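Local coordinates for citrate lyase subunit beta-like protein (Mycobacterium tuberculosis H37Rv, PDB 6CHU), which is a magnesium-dependent lyase of the HpcH/HpaI aldolase family, linked to itaconate dissimilation and leucine catabolism, at residues R68-I73 / Y93-L98; P112-A117 / P136-M141. All blocks are in the same frame, centred on the assembly; numbering follows the deposited sequence. Where two conformers were deposited one is given.

Contact 1: R68-I73 / Y93-L98; sequences RTVVRI and YTTVML. With ACT (acetate ion), chain E; EDO (1,2-ethanediol), chain G; ACT (acetate ion), chain F.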
loop_
_atom_site.group_PDB
_atom_site.type_symbol
_atom_site.label_atom_id
_atom_site.label_comp_id
_atom_site.label_asym_id
_atom_site.label_seq_id
_atom_site.Cartn_x
_atom_site.Cartn_y
_atom_site.Cartn_z
ATOM N N ARG A 68 13.797 -9.301 -28.985
ATOM C CA ARG A 68 12.660 -8.397 -28.853
ATOM C C ARG A 68 11.352 -9.150 -28.663
ATOM O O ARG A 68 10.281 -8.591 -28.928
ATOM C CB ARG A 68 12.566 -7.485 -30.084
ATOM C CG ARG A 68 13.714 -6.507 -30.214
ATOM C CD ARG A 68 13.737 -5.540 -29.037
ATOM N NE ARG A 68 14.683 -4.445 -29.240
ATOM C CZ ARG A 68 15.900 -4.396 -28.707
ATOM N NH1 ARG A 68 16.326 -5.384 -27.930
ATOM N NH2 ARG A 68 16.692 -3.359 -28.950
ATOM N N THR A 69 11.415 -10.405 -28.218
ATOM C CA THR A 69 10.228 -11.229 -28.053
ATOM C C THR A 69 10.318 -12.001 -26.747
ATOM O O THR A 69 11.358 -12.583 -26.429
ATOM C CB THR A 69 10.059 -12.207 -29.224
ATOM O OG1 THR A 69 10.208 -11.492 -30.455
ATOM C CG2 THR A 69 8.664 -12.836 -29.197
ATOM N N VAL A 70 9.199 -12.006 -26.014
ATOM C CA VAL A 70 8.991 -12.691 -24.739
ATOM C C VAL A 70 7.805 -13.636 -24.905
ATOM O O VAL A 70 6.884 -13.356 -25.676
ATOM C CB VAL A 70 8.742 -11.664 -23.601
ATOM C CG1 VAL A 70 8.311 -12.342 -22.297
ATOM C CG2 VAL A 70 9.981 -10.809 -23.378
ATOM N N VAL A 71 7.823 -14.768 -24.200
ATOM C CA VAL A 71 6.751 -15.758 -24.313
ATOM C C VAL A 71 6.015 -15.830 -22.984
ATOM O O VAL A 71 6.625 -16.135 -21.951
ATOM C CB VAL A 71 7.292 -17.140 -24.723
ATOM C CG1 VAL A 71 6.155 -18.153 -24.845
ATOM C CG2 VAL A 71 8.064 -17.048 -26.053
ATOM N N ARG A 72 4.708 -15.543 -22.996
ATOM C CA ARG A 72 3.904 -15.756 -21.797
ATOM C C ARG A 72 3.474 -17.214 -21.736
ATOM O O ARG A 72 2.757 -17.702 -22.620
ATOM C CB ARG A 72 2.682 -14.838 -21.726
ATOM C CG ARG A 72 1.920 -15.081 -20.395
ATOM C CD ARG A 72 0.936 -13.976 -20.012
ATOM N NE ARG A 72 -0.273 -13.977 -20.835
ATOM C CZ ARG A 72 -1.368 -13.279 -20.526
ATOM N NH1 ARG A 72 -1.381 -12.551 -19.415
ATOM N NH2 ARG A 72 -2.443 -13.307 -21.314
ATOM N N ILE A 73 3.949 -17.917 -20.706
ATOM C CA ILE A 73 3.604 -19.313 -20.486
ATOM C C ILE A 73 2.396 -19.375 -19.564
ATOM O O ILE A 73 1.835 -18.344 -19.193
ATOM C CB ILE A 73 4.800 -20.100 -19.912
ATOM C CG1 ILE A 73 5.205 -19.549 -18.540
ATOM C CG2 ILE A 73 5.981 -20.052 -20.891
ATOM C CD1 ILE A 73 6.461 -20.236 -17.919
ATOM N N TYR A 93 14.063 -18.487 -27.704
ATOM C CA TYR A 93 13.619 -17.533 -26.700
ATOM C C TYR A 93 14.270 -17.838 -25.360
ATOM O O TYR A 93 14.526 -18.997 -25.021
ATOM C CB TYR A 93 12.096 -17.551 -26.580
ATOM C CG TYR A 93 11.429 -17.269 -27.908
ATOM C CD1 TYR A 93 11.687 -16.087 -28.592
ATOM C CD2 TYR A 93 10.571 -18.190 -28.493
ATOM C CE1 TYR A 93 11.096 -15.824 -29.819
ATOM C CE2 TYR A 93 9.971 -17.935 -29.722
ATOM C CZ TYR A 93 10.242 -16.753 -30.381
ATOM O OH TYR A 93 9.650 -16.489 -31.601
ATOM N N THR A 94 14.584 -16.779 -24.624
ATOM C CA THR A 94 15.248 -16.872 -23.331
ATOM C C THR A 94 14.412 -16.341 -22.183
ATOM O O THR A 94 14.741 -16.624 -21.020
ATOM C CB THR A 94 16.560 -16.072 -23.338
ATOM O OG1 THR A 94 16.244 -14.686 -23.527
ATOM C CG2 THR A 94 17.477 -16.533 -24.447
ATOM N N THR A 95 13.363 -15.575 -22.462
ATOM C CA THR A 95 12.646 -14.823 -21.441
ATOM C C THR A 95 11.174 -15.195 -21.485
ATOM O O THR A 95 10.552 -15.160 -22.558
ATOM C CB THR A 95 12.842 -13.314 -21.653
ATOM O OG1 THR A 95 14.243 -13.017 -21.623
ATOM C CG2 THR A 95 12.128 -12.497 -20.566
ATOM N N VAL A 96 10.632 -15.589 -20.335
ATOM C CA VAL A 96 9.227 -15.960 -20.229
ATOM C C VAL A 96 8.514 -15.000 -19.286
ATOM O O VAL A 96 9.111 -14.413 -18.376
ATOM C CB VAL A 96 9.039 -17.419 -19.754
ATOM C CG1 VAL A 96 9.612 -18.396 -20.783
ATOM C CG2 VAL A 96 9.676 -17.628 -18.374
ATOM N N MET A 97 7.214 -14.863 -19.507
ATOM C CA MET A 97 6.329 -14.120 -18.621
ATOM C C MET A 97 5.472 -15.133 -17.877
ATOM O O MET A 97 4.817 -15.972 -18.506
ATOM C CB MET A 97 5.455 -13.134 -19.404
ATOM C CG MET A 97 4.470 -12.374 -18.519
ATOM S SD MET A 97 3.488 -11.175 -19.458
ATOM C CE MET A 97 4.707 -9.920 -19.813
ATOM N N LEU A 98 5.501 -15.065 -16.544
ATOM C CA LEU A 98 4.803 -16.017 -15.693
ATOM C C LEU A 98 3.514 -15.395 -15.171
ATOM O O LEU A 98 3.577 -14.488 -14.327
ATOM C CB LEU A 98 5.692 -16.431 -14.524
ATOM C CG LEU A 98 5.010 -17.327 -13.478
ATOM C CD1 LEU A 98 4.712 -18.693 -14.037
ATOM C CD2 LEU A 98 5.867 -17.418 -12.201
HETATM C C ACT E . -4.859 -10.869 -21.599
HETATM O O ACT E . -5.715 -9.950 -21.488
HETATM O OXT ACT E . -4.589 -11.777 -20.781
HETATM C CH3 ACT E . -4.032 -10.862 -22.937
HETATM C C1 EDO G . 14.823 -22.752 -24.506
HETATM O O1 EDO G . 15.042 -21.719 -25.478
HETATM C C2 EDO G . 13.746 -22.295 -23.533
HETATM O O2 EDO G . 13.727 -23.173 -22.405
HETATM C C ACT F . -2.960 -9.689 -17.840
HETATM O O ACT F . -3.292 -8.811 -16.995
HETATM O OXT ACT F . -3.112 -10.948 -17.769
HETATM C CH3 ACT F . -2.306 -9.163 -19.148
HETATM O O HOH W 1 13.164 -14.191 -25.326
#

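Contact 2: P112-A117 / P136-M141; sequences PRDVIA and PTVGMM. With EDO (1,2-ethanediol), chain G.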
loop_
_atom_site.group_PDB
_atom_site.type_symbol
_atom_site.label_atom_id
_atom_site.label_comp_id
_atom_site.label_asym_id
_atom_site.label_seq_id
_atom_site.Cartn_x
_atom_site.Cartn_y
_atom_site.Cartn_z
ATOM N N PRO A 112 16.903 -21.979 -15.992
ATOM C CA PRO A 112 17.768 -20.805 -16.184
ATOM C C PRO A 112 17.167 -19.711 -17.072
ATOM O O PRO A 112 17.916 -18.874 -17.570
ATOM C CB PRO A 112 19.003 -21.410 -16.861
ATOM C CG PRO A 112 18.431 -22.517 -17.705
ATOM C CD PRO A 112 17.208 -23.044 -16.966
ATOM N N ARG A 113 15.851 -19.711 -17.266
ATOM C CA ARG A 113 15.214 -18.672 -18.070
ATOM C C ARG A 113 15.146 -17.354 -17.301
ATOM O O ARG A 113 15.149 -17.328 -16.067
ATOM C CB ARG A 113 13.804 -19.108 -18.483
ATOM C CG ARG A 113 13.785 -20.407 -19.281
ATOM C CD ARG A 113 12.384 -21.042 -19.311
ATOM N NE ARG A 113 12.444 -22.425 -19.782
ATOM C CZ ARG A 113 12.580 -23.477 -18.978
ATOM N NH1 ARG A 113 12.655 -23.311 -17.661
ATOM N NH2 ARG A 113 12.626 -24.701 -19.484
ATOM N N ASP A 114 15.117 -16.245 -18.046
ATOM C CA ASP A 114 14.762 -14.950 -17.474
ATOM C C ASP A 114 13.247 -14.865 -17.357
ATOM O O ASP A 114 12.521 -15.349 -18.230
ATOM C CB ASP A 114 15.287 -13.799 -18.341
ATOM C CG ASP A 114 16.801 -13.587 -18.209
ATOM O OD1 ASP A 114 17.454 -14.230 -17.350
ATOM O OD2 ASP A 114 17.339 -12.762 -18.974
ATOM N N VAL A 115 12.760 -14.250 -16.274
ATOM C CA VAL A 115 11.336 -14.282 -15.948
ATOM C C VAL A 115 10.801 -12.874 -15.739
ATOM O O VAL A 115 11.361 -12.101 -14.954
ATOM C CB VAL A 115 11.063 -15.141 -14.699
ATOM C CG1 VAL A 115 9.558 -15.162 -14.376
ATOM C CG2 VAL A 115 11.591 -16.560 -14.915
ATOM N N ILE A 116 9.705 -12.554 -16.421
ATOM C CA ILE A 116 8.875 -11.403 -16.082
ATOM C C ILE A 116 7.689 -11.945 -15.304
ATOM O O ILE A 116 6.861 -12.681 -15.849
ATOM C CB ILE A 116 8.436 -10.637 -17.338
ATOM C CG1 ILE A 116 9.685 -10.159 -18.082
ATOM C CG2 ILE A 116 7.526 -9.449 -16.961
ATOM C CD1 ILE A 116 9.427 -9.534 -19.428
ATOM N N ALA A 117 7.609 -11.607 -14.020
ATOM C CA ALA A 117 6.543 -12.100 -13.159
ATOM C C ALA A 117 5.337 -11.179 -13.290
ATOM O O ALA A 117 5.444 -9.965 -13.067
ATOM C CB ALA A 117 7.015 -12.171 -11.707
ATOM N N PRO A 136 15.945 -15.322 -11.033
ATOM C CA PRO A 136 15.574 -15.242 -12.460
ATOM C C PRO A 136 14.811 -13.989 -12.854
ATOM O O PRO A 136 14.686 -13.730 -14.058
ATOM C CB PRO A 136 14.707 -16.493 -12.672
ATOM C CG PRO A 136 15.125 -17.423 -11.565
ATOM C CD PRO A 136 15.296 -16.488 -10.403
ATOM N N THR A 137 14.277 -13.222 -11.903
ATOM C CA THR A 137 13.357 -12.145 -12.252
ATOM C C THR A 137 14.100 -11.017 -12.956
ATOM O O THR A 137 15.139 -10.549 -12.479
ATOM C CB THR A 137 12.655 -11.613 -11.003
ATOM O OG1 THR A 137 11.897 -12.666 -10.390
ATOM C CG2 THR A 137 11.712 -10.445 -11.352
ATOM N N VAL A 138 13.578 -10.596 -14.109
ATOM C CA VAL A 138 14.075 -9.403 -14.784
ATOM C C VAL A 138 13.021 -8.314 -14.892
ATOM O O VAL A 138 13.368 -7.177 -15.250
ATOM C CB VAL A 138 14.648 -9.729 -16.184
ATOM C CG1 VAL A 138 15.829 -10.700 -16.066
ATOM C CG2 VAL A 138 13.562 -10.283 -17.122
ATOM N N GLY A 139 11.766 -8.603 -14.574
ATOM C CA GLY A 139 10.718 -7.597 -14.616
ATOM C C GLY A 139 9.520 -8.020 -13.802
ATOM O O GLY A 139 9.310 -9.210 -13.538
ATOM N N MET A 140 8.726 -7.020 -13.402
ATOM C CA MET A 140 7.454 -7.231 -12.725
ATOM C C MET A 140 6.367 -6.530 -13.520
ATOM O O MET A 140 6.535 -5.368 -13.913
ATOM C CB MET A 140 7.455 -6.677 -11.298
ATOM C CG MET A 140 8.570 -7.195 -10.381
ATOM S SD MET A 140 8.213 -8.882 -9.848
ATOM C CE MET A 140 6.847 -8.601 -8.721
ATOM N N MET A 141 5.266 -7.233 -13.741
ATOM C CA MET A 141 4.058 -6.685 -14.336
ATOM C C MET A 141 2.909 -6.915 -13.366
ATOM O O MET A 141 2.982 -7.771 -12.478
ATOM C CB MET A 141 3.770 -7.355 -15.695
ATOM C CG MET A 141 2.659 -6.718 -16.507
ATOM S SD MET A 141 2.447 -7.671 -18.022
ATOM C CE MET A 141 0.883 -6.986 -18.571
HETATM C C1 EDO G . 14.823 -22.752 -24.506
HETATM O O1 EDO G . 15.042 -21.719 -25.478
HETATM C C2 EDO G . 13.746 -22.295 -23.533
HETATM O O2 EDO G . 13.727 -23.173 -22.405
#

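Contact 1: R68-I73 / Y93-L98
Val71 and Arg72 pair in parallel with Val96 and Met97, joining the third and fourth strands of a TIM barrel; helix 79-89 makes the crossover of this beta-alpha-beta unit. The ladder shows how a parallel pair settles its backbone polar atoms. Val71 N gives its proton to Thr95 O at 3.2 Å, in the carbonyl plane, and Val71 O accepts from Met97 N at 2.8 Å, the donor standing 38° above its plane. Ile73 N then reaches Met97 O at 3.1 Å. At the N-terminal end, a water donates to Thr69 O and accepts from Thr94 N.

On the outer face, CG2 of Val71 meets CD2 of the Tyr93 ring at 3.7 Å, while Tyr93 OH is satisfied by Leu64 N and Thr69 OG1 by Asp65 O. Inside the barrel, Arg72, a substrate-binding residue, runs past Met97, its CD touching SD. A bend at chi3 (73°) turns the guanidinium, whose NE forms a salt bridge with Asp42. Two acetates, probably from the crystallisation liquor, lie at its edge in the plane of the group: each accepts through OXT, one from NH1, the other from NH2 at 2.7 Å in a nearly straight bond (174°).

Contact 2: P112-A117 / P136-M141
Val115 and Thr137, then Ile116 and Gly139, pair in parallel where the fifth and sixth strands of the TIM barrel lie together. Between these two pairs the register slips by one residue, a beta bulge that inserts Val138 as the extra residue. The bonds carry on through it: Val115 N donates to Pro136 O, and Val115 O accepts from Val138 N at 2.8 Å. Beyond the bulge Ala117 N and O bind Gly139 O and Met141 N in turn.

The bulge residue illustrates how such an irregularity is packed. From CB of Val138 the two methyls part. CG1, anti to the carbonyl carbon (chi1 -61°), reaches the carboxylate of Asp114 and lies 3.7 Å from its CG, the two side chains crossing at about a right angle; OD2 accepts a hydrogen bond from the backbone N of His8, a residue of the expression tag. CG2, set between the backbone N and the carbonyl carbon, rests 3.6 Å from Val115 O and 4.0 Å from Ile116 CG1. Thus one valine spans three successive residues of the facing strand. Near the strand's start, CG2 of Val115 lies beside Pro136 CB, both side chains pointing the same way, with helix 104-108 packed on them through Val107. On the same outward face as Val115, Ala117 meets Met140, whose bend at chi2 (-75°) brings SD to 4.0 Å from Ala117 CB.

How the contacts relate
From the N terminus, after strands 17-22 and 38-42, the chain runs along 68-73, passes through helix 79-89 and returns at 93-98, closing contact 1. It then passes through helix 104-108 to 112-117, and helices 122-126 and 128-133 carry it on to 136-141, where contact 2 closes. The two loops follow in series, neither nested nor crossed, a local case of the repeated parallel connections that build a TIM barrel. Strands 95-98 and 114-119 are neighbours, so the contacts form one run of four adjacent strands. Across the seam Val96 O lies 2.8 Å from Ile116 N, a probable hydrogen bond. Inside the barrel, Met141 of contact 2 packs on Met97 of contact 1, near substrate-binding Arg72.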